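Local coordinates for uncharacterized protein (Bacteroides uniformis, PDB 4Q5K) that probably cleaves the amide bond between N-acetylmuramic acid and L-alanine in cell-wall peptidoglycan fragments, and here holds a GlcNAc-anhydro-N-acetylmuramic acid disaccharide, at residues A[90-95]-A[185-190]; A[118-123]-A[148-153]. All blocks are in the same frame, centred on the assembly; numbering follows the deposited sequence.

From the N terminus the chain first meets the segment 90-95, at the start of helix 91-100, which finds its partner only at 185-190, where strand 188-197 begins. Contact 1 therefore closes a long loop, and contact 2 forms wholly within it: 118-123 returns to 148-153 after an excursion that is mostly helical. Contact 1 ties a helix to the main antiparallel sheet, whereas contact 2 ties the end of helix 137-150 to the connection leading into helix 122-125. The two touch directly. Gly185 O lies 2.8 Å from Ser121 N, probably a hydrogen bond, and the phenol of Tyr90 reaches the backbone of Met123. Both border the bound disaccharide.

Contact 1: residues A[90-95]-A[185-190]; sequences YIADWI and GLDVAH. With NA (sodium ion), chain C; 2YP ((2R)-2-[[(1R,2S,3R,4R,5R)-4-acetamido-2-[(2S,3R,4R,5S,6R)-3-acetamido-6-(hydroxymethyl)-4,5-bis(oxidanyl)oxan-2-yl]oxy-6,8-dioxabicyclo[3.2.1]octan-3-yl]oxy]propanoic acid), chain B.
Ile91 packs on Val188 where helix 91-100 lies against the antiparallel sheet, in a domain assigned to the papain-like peptidase CA clan. The tight part is apolar: Ile91 CB sits 3.8 Å from Val188 CB, and the two branched side chains cross at about a right angle; Val188 CG1 meets Ile91 CG1, and Val188 CG2 meets Ile91 CB and CG2, while the end of Ile91 turns away. Such compact, beta-branched residues suit a buried helix-sheet interface, and Ala178 of the neighbouring strand touches both.

Beside them Asp187 serves the start of the helix. Its CG stands between the backbone N and the carbonyl carbon (chi1 61°), which turns the carboxylate toward the first turn. There OD2 accepts the N-H of Ala92 at 2.8 Å, met nearly along its C-O axis although the bond is bent (133°). A water donates to OD1 and accepts from Ile91 N, so one carboxylate serves two early helix N-H groups, and its charge would probably be favoured by the helix dipole. Ala92 CB is 3.3 Å from Asp187 OD2, and alanine adds nothing beyond it. With an alanine in place of Asp187, the N-H of Ala92 would probably be left without its acceptor and the water held less firmly.

Toward Gly185 the contact becomes loose. The Tyr90 ring crosses the carboxylate with planes 66° apart and has Leu186 CD1 at its edge, 4.4 Å from CE1; its hydroxyl is bonded to Glu147 and to Met123 N. Gly185, with positive phi, is partly exposed, and its N donates weakly to a water of the sodium shell: the ion takes three waters and the carbonyls of Thr181, Thr183 and Leu186. Leu186 CD2 lies 3.5 Å from OAG, an acetamido oxygen of the disaccharide.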
ATOM      1  N   TYR A  90       6.541  -5.887  -2.751  1.00  8.76           N
ATOM      2  CA  TYR A  90       5.451  -6.682  -2.185  1.00  8.30           C
ATOM      3  C   TYR A  90       4.923  -6.022  -0.920  1.00  8.00           C
ATOM      4  O   TYR A  90       5.673  -5.651  -0.032  1.00  8.88           O
ATOM      5  CB  TYR A  90       5.923  -8.073  -1.880  1.00  9.51           C
ATOM      6  CG  TYR A  90       6.159  -8.908  -3.103  1.00  9.24           C
ATOM      7  CD1 TYR A  90       5.094  -9.339  -3.891  1.00 10.16           C
ATOM      8  CD2 TYR A  90       7.448  -9.298  -3.462  1.00 10.18           C
ATOM      9  CE1 TYR A  90       5.295 -10.145  -4.996  1.00 10.70           C
ATOM     10  CE2 TYR A  90       7.640 -10.105  -4.581  1.00 10.20           C
ATOM     11  CZ  TYR A  90       6.586 -10.533  -5.343  1.00 10.12           C
ATOM     12  OH  TYR A  90       6.731 -11.388  -6.426  1.00 11.36           O
ATOM     13  N   ILE A  91       3.603  -5.904  -0.812  1.00  7.69           N
ATOM     14  CA  ILE A  91       3.004  -5.187   0.318  1.00  8.22           C
ATOM     15  C   ILE A  91       3.278  -5.909   1.640  1.00  8.12           C
ATOM     16  O   ILE A  91       3.494  -5.242   2.643  1.00  8.15           O
ATOM     17  CB  ILE A  91       1.517  -4.896   0.063  1.00  9.00           C
ATOM     18  CG1 ILE A  91       1.382  -4.010  -1.185  1.00  8.82           C
ATOM     19  CG2 ILE A  91       0.888  -4.257   1.237  1.00  9.09           C
ATOM     20  CD1 ILE A  91       2.248  -2.754  -1.248  1.00 11.04           C
ATOM     21  N   ALA A  92       3.382  -7.251   1.661  1.00  8.60           N
ATOM     22  CA  ALA A  92       3.769  -7.901   2.930  1.00  8.55           C
ATOM     23  C   ALA A  92       5.100  -7.358   3.415  1.00  8.20           C
ATOM     24  O   ALA A  92       5.292  -7.135   4.600  1.00  9.51           O
ATOM     25  CB  ALA A  92       3.877  -9.413   2.765  1.00  9.81           C
ATOM     26  N   ASP A  93       6.020  -7.142   2.481  1.00  8.44           N
ATOM     27  CA  ASP A  93       7.378  -6.652   2.788  1.00  8.81           C
ATOM     28  C   ASP A  93       7.327  -5.186   3.230  1.00  8.83           C
ATOM     29  O   ASP A  93       8.017  -4.785   4.161  1.00  8.83           O
ATOM     30  CB  ASP A  93       8.253  -6.842   1.536  1.00  8.74           C
ATOM     31  CG  ASP A  93       9.729  -6.976   1.816  1.00  9.74           C
ATOM     32  OD1 ASP A  93      10.152  -7.043   2.990  1.00 10.79           O
ATOM     33  OD2 ASP A  93      10.452  -7.024   0.806  1.00 11.74           O
ATOM     34  N   TRP A  94       6.532  -4.387   2.519  1.00  7.92           N
ATOM     35  CA  TRP A  94       6.279  -2.987   2.811  1.00  8.42           C
ATOM     36  C   TRP A  94       5.714  -2.822   4.216  1.00  8.47           C
ATOM     37  O   TRP A  94       6.153  -1.973   4.987  1.00  8.25           O
ATOM     38  CB  TRP A  94       5.303  -2.472   1.746  1.00  8.74           C
ATOM     39  CG  TRP A  94       5.023  -1.011   1.708  1.00  8.45           C
ATOM     40  CD1 TRP A  94       5.659  -0.089   0.940  1.00  8.85           C
ATOM     41  CD2 TRP A  94       3.966  -0.307   2.390  1.00  7.97           C
ATOM     42  NE1 TRP A  94       5.059   1.131   1.091  1.00  9.99           N
ATOM     43  CE2 TRP A  94       4.027   1.024   1.983  1.00  8.39           C
ATOM     44  CE3 TRP A  94       2.990  -0.679   3.307  1.00  8.71           C
ATOM     45  CZ2 TRP A  94       3.162   1.994   2.467  1.00  8.82           C
ATOM     46  CZ3 TRP A  94       2.101   0.294   3.761  1.00  8.97           C
ATOM     47  CH2 TRP A  94       2.206   1.604   3.356  1.00  9.31           C
ATOM     48  N   ILE A  95       4.752  -3.678   4.561  1.00  7.94           N
ATOM     49  CA  ILE A  95       4.190  -3.684   5.915  1.00  8.81           C
ATOM     50  C   ILE A  95       5.285  -3.991   6.947  1.00  8.20           C
ATOM     51  O   ILE A  95       5.435  -3.301   7.949  1.00  8.84           O
ATOM     52  CB  ILE A  95       3.006  -4.674   6.040  1.00  8.70           C
ATOM     53  CG1 ILE A  95       1.835  -4.186   5.192  1.00  8.50           C
ATOM     54  CG2 ILE A  95       2.624  -4.881   7.482  1.00  9.04           C
ATOM     55  CD1 ILE A  95       0.766  -5.216   4.967  1.00  8.59           C
ATOM     56  N   GLY A 185       0.564 -16.563  -6.204  1.00 10.68           N
ATOM     57  CA  GLY A 185       1.854 -15.938  -6.018  1.00 10.26           C
ATOM     58  C   GLY A 185       1.809 -14.490  -5.548  1.00  9.46           C
ATOM     59  O   GLY A 185       2.868 -13.851  -5.457  1.00 10.44           O
ATOM     60  N   LEU A 186       0.619 -13.964  -5.277  1.00  9.24           N
ATOM     61  CA  LEU A 186       0.474 -12.566  -4.902  1.00  8.95           C
ATOM     62  C   LEU A 186      -0.298 -12.443  -3.603  1.00  9.28           C
ATOM     63  O   LEU A 186      -1.312 -13.138  -3.398  1.00  9.95           O
ATOM     64  CB  LEU A 186      -0.230 -11.788  -6.011  1.00  9.50           C
ATOM     65  CG  LEU A 186      -0.353 -10.277  -5.840  1.00  9.82           C
ATOM     66  CD1 LEU A 186       1.017  -9.618  -5.827  1.00 11.39           C
ATOM     67  CD2 LEU A 186      -1.217  -9.694  -6.965  1.00 11.46           C
ATOM     68  N   ASP A 187       0.183 -11.558  -2.730  1.00  8.28           N
ATOM     69  CA  ASP A 187      -0.408 -11.373  -1.391  1.00  8.26           C
ATOM     70  C   ASP A 187      -1.484 -10.291  -1.337  1.00  7.96           C
ATOM     71  O   ASP A 187      -2.495 -10.461  -0.647  1.00  9.92           O
ATOM     72  CB  ASP A 187       0.672 -11.069  -0.370  1.00  8.56           C
ATOM     73  CG  ASP A 187       1.440  -9.785  -0.671  1.00  9.32           C
ATOM     74  OD1 ASP A 187       1.804  -9.573  -1.849  1.00  9.92           O
ATOM     75  OD2 ASP A 187       1.696  -9.020   0.288  1.00  9.51           O
ATOM     76  N   VAL A 188      -1.258  -9.193  -2.041  1.00  8.45           N
ATOM     77  CA  VAL A 188      -2.124  -8.026  -2.006  1.00  8.08           C
ATOM     78  C   VAL A 188      -2.312  -7.541  -3.424  1.00  8.21           C
ATOM     79  O   VAL A 188      -1.335  -7.556  -4.187  1.00  9.62           O
ATOM     80  CB  VAL A 188      -1.516  -6.916  -1.101  1.00  8.71           C
ATOM     81  CG1 VAL A 188      -2.169  -5.556  -1.299  1.00  9.07           C
ATOM     82  CG2 VAL A 188      -1.574  -7.329   0.332  1.00  9.67           C
ATOM     83  N   ALA A 189      -3.529  -7.115  -3.779  1.00  8.88           N
ATOM     84  CA  ALA A 189      -3.873  -6.643  -5.117  1.00  9.23           C
ATOM     85  C   ALA A 189      -4.230  -5.169  -5.236  1.00  8.53           C
ATOM     86  O   ALA A 189      -4.230  -4.636  -6.340  1.00 10.28           O
ATOM     87  CB  ALA A 189      -5.043  -7.456  -5.642  1.00 12.24           C
ATOM     88  N   HIS A 190      -4.540  -4.510  -4.121  1.00  8.55           N
ATOM     89  CA  HIS A 190      -5.038  -3.153  -4.160  1.00  9.30           C
ATOM     90  C   HIS A 190      -4.923  -2.586  -2.747  1.00  8.87           C
ATOM     91  O   HIS A 190      -4.863  -3.324  -1.780  1.00 10.12           O
ATOM     92  CB  HIS A 190      -6.492  -3.147  -4.666  1.00 10.06           C
ATOM     93  CG  HIS A 190      -7.037  -1.777  -4.947  1.00 10.94           C
ATOM     94  ND1 HIS A 190      -6.275  -0.783  -5.516  1.00 13.56           N
ATOM     95  CD2 HIS A 190      -8.251  -1.230  -4.718  1.00 15.26           C
ATOM     96  CE1 HIS A 190      -7.005   0.308  -5.653  1.00 12.90           C
ATOM     97  NE2 HIS A 190      -8.206   0.060  -5.177  1.00 13.72           N
TER
HETATM   98 NA    NA C 302      -2.556 -15.065  -3.418  1.00 13.54          NA
HETATM   99  C1  2YP B 301       3.126  -2.272  -6.850  1.00 12.21           C
HETATM  100  O1  2YP B 301       2.000  -2.941  -7.288  1.00 12.13           O
HETATM  101  C2  2YP B 301       4.324  -3.011  -7.421  1.00 11.70           C
HETATM  102  C3  2YP B 301       5.618  -2.238  -7.159  1.00 10.47           C
HETATM  103  O3  2YP B 301       6.646  -2.790  -7.959  1.00 12.35           O
HETATM  104  C4  2YP B 301       5.481  -0.758  -7.501  1.00 12.11           C
HETATM  105  OAC 2YP B 301       3.396  -5.444  -8.564  1.00 12.49           O
HETATM  106  CAB 2YP B 301       3.906  -5.451  -7.433  1.00 11.83           C
HETATM  107  CAA 2YP B 301       3.982  -6.697  -6.612  1.00 15.21           C
HETATM  108  N2  2YP B 301       4.408  -4.348  -6.858  1.00 11.74           N
HETATM  109  O4  2YP B 301       6.602  -0.053  -6.972  1.00 12.83           O
HETATM  110  C5  2YP B 301       4.212  -0.185  -6.881  1.00 11.34           C
HETATM  111  C6  2YP B 301       3.960   1.269  -7.251  1.00 12.43           C
HETATM  112  O6  2YP B 301       3.823   1.467  -8.660  1.00 12.81           O
HETATM  113  O5  2YP B 301       3.084  -0.949  -7.339  1.00 12.12           O
HETATM  114  CA4 2YP B 301       0.756  -2.655  -6.633  1.00 11.91           C
HETATM  115  CA3 2YP B 301      -0.293  -3.257  -7.563  1.00 12.02           C
HETATM  116  OAH 2YP B 301      -1.497  -2.481  -7.482  1.00 13.73           O
HETATM  117  CAI 2YP B 301      -1.768  -1.777  -8.706  1.00 17.06           C
HETATM  118  CAJ 2YP B 301      -0.926  -0.512  -8.759  1.00 17.84           C
HETATM  119  CAL 2YP B 301      -3.274  -1.514  -8.827  1.00 17.29           C
HETATM  120  OAM 2YP B 301      -3.670  -0.604  -9.568  1.00 21.71           O
HETATM  121  O   2YP B 301      -4.008  -2.284  -8.133  1.00 20.70           O
HETATM  122  CA5 2YP B 301       0.710  -3.264  -5.230  1.00 12.60           C
HETATM  123  OA5 2YP B 301       0.839  -4.705  -5.335  1.00 13.19           O
HETATM  124  CA6 2YP B 301      -0.638  -3.119  -4.540  1.00 11.78           C
HETATM  125  OA6 2YP B 301      -1.346  -4.307  -4.938  1.00 13.01           O
HETATM  126  CA1 2YP B 301      -0.453  -5.057  -5.756  1.00 12.21           C
HETATM  127  CA2 2YP B 301      -0.618  -4.721  -7.241  1.00 12.02           C
HETATM  128  NAD 2YP B 301       0.183  -5.626  -8.052  1.00 12.66           N
HETATM  129  CAE 2YP B 301      -0.327  -6.593  -8.790  1.00 14.45           C
HETATM  130  OAG 2YP B 301      -1.535  -6.789  -8.843  1.00 17.15           O
HETATM  131  CAF 2YP B 301       0.656  -7.437  -9.547  1.00 15.08           C
HETATM  132  O   HOH W   1       2.078  -7.126  -2.916  1.00 10.81           O
HETATM  133  O   HOH W   2      -0.526 -16.535  -3.407  1.00 15.54           O
HETATM  134  O   HOH W   3      -3.705 -17.138  -3.167  1.00 17.48           O
HETATM  135  O   HOH W   4      -2.212 -15.085  -0.981  1.00 14.20           O

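Contact 2: residues A[118-123]-A[148-153]; sequences LSISYM and QSLSGK. With 2YP ((2R)-2-[[(1R,2S,3R,4R,5R)-4-acetamido-2-[(2S,3R,4R,5S,6R)-3-acetamido-6-(hydroxymethyl)-4,5-bis(oxidanyl)oxan-2-yl]oxy-6,8-dioxabicyclo[3.2.1]octan-3-yl]oxy]propanoic acid), chain B.
Leu118 lays its side chain over two backbone carbonyls at the end of helix 137-150. Its CG lies 3.5 Å from Lys153 O, while CD1 reaches Leu150 O at 3.7 Å. With CG anti to the carbonyl carbon (chi1 -61°), the branched end runs alongside the turn, and the side chain also touches Ala92 of helix 91-100.

The backbone of the same residue grips the last two residues of the turn. Leu118 N donates to Lys153 O at 2.8 Å in an almost straight bond (175°), and Leu118 O receives the N-H of Gly152. The first bond follows on from the pairing of 115-117 with 154-156; the second is shifted by one residue. Leu150 to Lys153 forms a type II beta turn whose third position is Gly152, with positive phi; a side chain there would be jammed against the preceding carbonyl oxygen, which explains the glycine.

Ser151 is the first residue to leave the helix. In one of its two conformers OG accepts the N-H of Ile120 at 2.9 Å and also bonds to Glu147 O, so a small hydroxyl there links the last helical turn to an otherwise extended segment. Just inside, Ile120 CD1 touches Leu150 CB at 4.0 Å; the two chains cross at a slant, both fit for a buried seam against helix 91-100.

Farther along, Tyr122 CE2 lies 3.6 Å from the ligand methyl CAF, and atom SE of Met123, an engineered selenomethionine, is near its other acetamido methyl, CAA. The arrangement is that of a helix ended by a type II turn leading into a beta ribbon, next to a segment whose far end lines the disaccharide site.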
ATOM      1  N   LEU A 118       1.380 -16.741   3.587  1.00 12.86           N
ATOM      2  CA  LEU A 118       1.848 -16.062   2.384  1.00 12.00           C
ATOM      3  C   LEU A 118       2.495 -17.056   1.407  1.00 11.86           C
ATOM      4  O   LEU A 118       3.215 -17.975   1.801  1.00 13.52           O
ATOM      5  CB  LEU A 118       2.855 -14.983   2.757  1.00 12.14           C
ATOM      6  CG  LEU A 118       2.362 -13.858   3.654  1.00 12.58           C
ATOM      7  CD1 LEU A 118       3.529 -12.962   4.073  1.00 14.50           C
ATOM      8  CD2 LEU A 118       1.309 -13.024   2.975  1.00 14.10           C
ATOM      9  N   SER A 119       2.179 -16.847   0.134  1.00 11.66           N
ATOM     10  CA  SER A 119       2.813 -17.560  -0.974  0.80 12.02           C
ATOM     11  C   SER A 119       3.077 -16.506  -2.058  1.00 11.21           C
ATOM     12  O   SER A 119       2.166 -16.044  -2.751  1.00 11.81           O
ATOM     13  CB  SER A 119       1.924 -18.712  -1.435  0.80 15.10           C
ATOM     14  OG  SER A 119       2.504 -19.383  -2.514  0.80 18.39           O
ATOM     15  N   ILE A 120       4.347 -16.106  -2.156  1.00 11.17           N
ATOM     16  CA  ILE A 120       4.722 -14.944  -2.934  1.00 11.38           C
ATOM     17  C   ILE A 120       5.758 -15.330  -3.979  1.00 10.81           C
ATOM     18  O   ILE A 120       6.819 -15.830  -3.641  1.00 12.96           O
ATOM     19  CB  ILE A 120       5.218 -13.806  -1.999  1.00 12.33           C
ATOM     20  CG1 ILE A 120       4.029 -13.258  -1.167  1.00 12.09           C
ATOM     21  CG2 ILE A 120       5.863 -12.697  -2.804  1.00 15.67           C
ATOM     22  CD1 ILE A 120       4.406 -12.184  -0.147  1.00 12.90           C
ATOM     23  N   SER A 121       5.407 -15.126  -5.246  1.00 11.16           N
ATOM     24  CA  SER A 121       6.251 -15.486  -6.388  1.00 11.00           C
ATOM     25  C   SER A 121       5.843 -14.805  -7.688  1.00 10.36           C
ATOM     26  O   SER A 121       6.408 -15.103  -8.711  1.00 11.65           O
ATOM     27  CB  SER A 121       6.219 -17.003  -6.605  1.00 12.94           C
ATOM     28  OG  SER A 121       4.909 -17.426  -6.880  1.00 15.00           O
ATOM     29  N   TYR A 122       4.898 -13.882  -7.649  1.00 10.09           N
ATOM     30  CA  TYR A 122       4.315 -13.308  -8.865  1.00  9.72           C
ATOM     31  C   TYR A 122       5.335 -12.639  -9.767  1.00  9.78           C
ATOM     32  O   TYR A 122       5.324 -12.866 -10.976  1.00 10.25           O
ATOM     33  CB  TYR A 122       3.210 -12.297  -8.494  1.00 10.45           C
ATOM     34  CG  TYR A 122       2.391 -11.787  -9.654  1.00  9.99           C
ATOM     35  CD1 TYR A 122       1.271 -12.463 -10.099  1.00 11.15           C
ATOM     36  CD2 TYR A 122       2.761 -10.628 -10.319  1.00 12.05           C
ATOM     37  CE1 TYR A 122       0.539 -11.988 -11.179  1.00 11.24           C
ATOM     38  CE2 TYR A 122       2.027 -10.150 -11.387  1.00 13.24           C
ATOM     39  CZ  TYR A 122       0.914 -10.825 -11.802  1.00 11.73           C
ATOM     40  OH  TYR A 122       0.183 -10.344 -12.852  1.00 14.16           O
HETATM   41  N   MSE A 123       6.194 -11.802  -9.206  1.00 10.03           N
HETATM   42  CA  MSE A 123       7.089 -11.003 -10.033  1.00  9.96           C
HETATM   43  C   MSE A 123       8.133 -11.855 -10.751  1.00 10.94           C
HETATM   44  O   MSE A 123       8.336 -11.693 -11.957  1.00 11.16           O
HETATM   45  CB  MSE A 123       7.785  -9.935  -9.209  1.00 10.50           C
HETATM   46  CG  MSE A 123       6.818  -8.919  -8.634  1.00 11.23           C
HETATM   47 SE   MSE A 123       7.675  -7.613  -7.499  0.75 13.13          SE
HETATM   48  CE  MSE A 123       8.543  -6.558  -8.844  1.00 13.85           C
ATOM     49  N   GLN A 148      11.259 -15.823  -1.486  1.00 14.13           N
ATOM     50  CA  GLN A 148      11.426 -16.981  -0.625  1.00 15.34           C
ATOM     51  C   GLN A 148      11.441 -16.594   0.841  1.00 15.23           C
ATOM     52  O   GLN A 148      10.899 -17.319   1.679  1.00 17.12           O
ATOM     53  CB  GLN A 148      12.722 -17.677  -0.964  1.00 18.33           C
ATOM     54  CG  GLN A 148      12.736 -18.414  -2.302  1.00 22.84           C
ATOM     55  CD  GLN A 148      14.163 -18.686  -2.806  1.00 33.10           C
ATOM     56  OE1 GLN A 148      15.146 -18.567  -2.056  1.00 39.02           O
ATOM     57  NE2 GLN A 148      14.277 -19.059  -4.072  1.00 40.10           N
ATOM     58  N   SER A 149      12.044 -15.440   1.143  1.00 15.06           N
ATOM     59  CA  SER A 149      12.092 -14.923   2.510  1.00 15.32           C
ATOM     60  C   SER A 149      10.724 -14.561   3.034  1.00 14.98           C
ATOM     61  O   SER A 149      10.468 -14.695   4.228  1.00 17.65           O
ATOM     62  CB  SER A 149      13.038 -13.703   2.640  1.00 18.34           C
ATOM     63  OG  SER A 149      12.449 -12.439   2.260  1.00 21.55           O
ATOM     64  N   LEU A 150       9.857 -14.080   2.148  1.00 11.37           N
ATOM     65  CA  LEU A 150       8.509 -13.659   2.545  1.00 12.13           C
ATOM     66  C   LEU A 150       7.540 -14.825   2.655  1.00 12.35           C
ATOM     67  O   LEU A 150       6.665 -14.834   3.514  1.00 13.82           O
ATOM     68  CB  LEU A 150       7.958 -12.660   1.529  1.00 12.37           C
ATOM     69  CG  LEU A 150       8.641 -11.297   1.445  1.00 11.73           C
ATOM     70  CD1 LEU A 150       8.266 -10.528   0.194  1.00 12.92           C
ATOM     71  CD2 LEU A 150       8.330 -10.442   2.689  1.00 14.44           C
ATOM     72  N   SER A 151       7.681 -15.779   1.743  1.00 12.21           N
ATOM     73  CA  SER A 151       6.761 -16.896   1.638  0.80 13.38           C
ATOM     74  C   SER A 151       6.827 -17.841   2.817  1.00 13.93           C
ATOM     75  O   SER A 151       7.893 -18.050   3.388  1.00 16.03           O
ATOM     76  CB  SER A 151       7.052 -17.681   0.367  0.80 14.32           C
ATOM     77  OG  SER A 151       6.788 -16.904  -0.785  0.80 14.34           O
ATOM     78  N   GLY A 152       5.663 -18.390   3.174  1.00 13.25           N
ATOM     79  CA  GLY A 152       5.543 -19.395   4.217  1.00 15.70           C
ATOM     80  C   GLY A 152       5.147 -18.838   5.572  1.00 16.28           C
ATOM     81  O   GLY A 152       4.818 -19.594   6.470  1.00 19.70           O
ATOM     82  N   LYS A 153       5.237 -17.530   5.747  1.00 17.22           N
ATOM     83  CA  LYS A 153       4.835 -16.936   7.006  1.00 16.56           C
ATOM     84  C   LYS A 153       3.341 -16.693   7.027  1.00 13.53           C
ATOM     85  O   LYS A 153       2.731 -16.378   6.017  1.00 14.77           O
ATOM     86  CB  LYS A 153       5.586 -15.631   7.250  1.00 19.06           C
ATOM     87  CG  LYS A 153       7.075 -15.851   7.485  1.00 23.76           C
ATOM     88  CD  LYS A 153       7.720 -14.654   8.128  1.00 26.22           C
ATOM     89  CE  LYS A 153       9.221 -14.873   8.286  1.00 27.66           C
ATOM     90  NZ  LYS A 153       9.914 -15.057   6.987  1.00 24.76           N
TER
HETATM   91  C1  2YP B 301       3.126  -2.272  -6.850  1.00 12.21           C
HETATM   92  O1  2YP B 301       2.000  -2.941  -7.288  1.00 12.13           O
HETATM   93  C2  2YP B 301       4.324  -3.011  -7.421  1.00 11.70           C
HETATM   94  C3  2YP B 301       5.618  -2.238  -7.159  1.00 10.47           C
HETATM   95  O3  2YP B 301       6.646  -2.790  -7.959  1.00 12.35           O
HETATM   96  C4  2YP B 301       5.481  -0.758  -7.501  1.00 12.11           C
HETATM   97  OAC 2YP B 301       3.396  -5.444  -8.564  1.00 12.49           O
HETATM   98  CAB 2YP B 301       3.906  -5.451  -7.433  1.00 11.83           C
HETATM   99  CAA 2YP B 301       3.982  -6.697  -6.612  1.00 15.21           C
HETATM  100  N2  2YP B 301       4.408  -4.348  -6.858  1.00 11.74           N
HETATM  101  O4  2YP B 301       6.602  -0.053  -6.972  1.00 12.83           O
HETATM  102  C5  2YP B 301       4.212  -0.185  -6.881  1.00 11.34           C
HETATM  103  C6  2YP B 301       3.960   1.269  -7.251  1.00 12.43           C
HETATM  104  O6  2YP B 301       3.823   1.467  -8.660  1.00 12.81           O
HETATM  105  O5  2YP B 301       3.084  -0.949  -7.339  1.00 12.12           O
HETATM  106  CA4 2YP B 301       0.756  -2.655  -6.633  1.00 11.91           C
HETATM  107  CA3 2YP B 301      -0.293  -3.257  -7.563  1.00 12.02           C
HETATM  108  OAH 2YP B 301      -1.497  -2.481  -7.482  1.00 13.73           O
HETATM  109  CAI 2YP B 301      -1.768  -1.777  -8.706  1.00 17.06           C
HETATM  110  CAJ 2YP B 301      -0.926  -0.512  -8.759  1.00 17.84           C
HETATM  111  CAL 2YP B 301      -3.274  -1.514  -8.827  1.00 17.29           C
HETATM  112  OAM 2YP B 301      -3.670  -0.604  -9.568  1.00 21.71           O
HETATM  113  O   2YP B 301      -4.008  -2.284  -8.133  1.00 20.70           O
HETATM  114  CA5 2YP B 301       0.710  -3.264  -5.230  1.00 12.60           C
HETATM  115  OA5 2YP B 301       0.839  -4.705  -5.335  1.00 13.19           O
HETATM  116  CA6 2YP B 301      -0.638  -3.119  -4.540  1.00 11.78           C
HETATM  117  OA6 2YP B 301      -1.346  -4.307  -4.938  1.00 13.01           O
HETATM  118  CA1 2YP B 301      -0.453  -5.057  -5.756  1.00 12.21           C
HETATM  119  CA2 2YP B 301      -0.618  -4.721  -7.241  1.00 12.02           C
HETATM  120  NAD 2YP B 301       0.183  -5.626  -8.052  1.00 12.66           N
HETATM  121  CAE 2YP B 301      -0.327  -6.593  -8.790  1.00 14.45           C
HETATM  122  OAG 2YP B 301      -1.535  -6.789  -8.843  1.00 17.15           O
HETATM  123  CAF 2YP B 301       0.656  -7.437  -9.547  1.00 15.08           C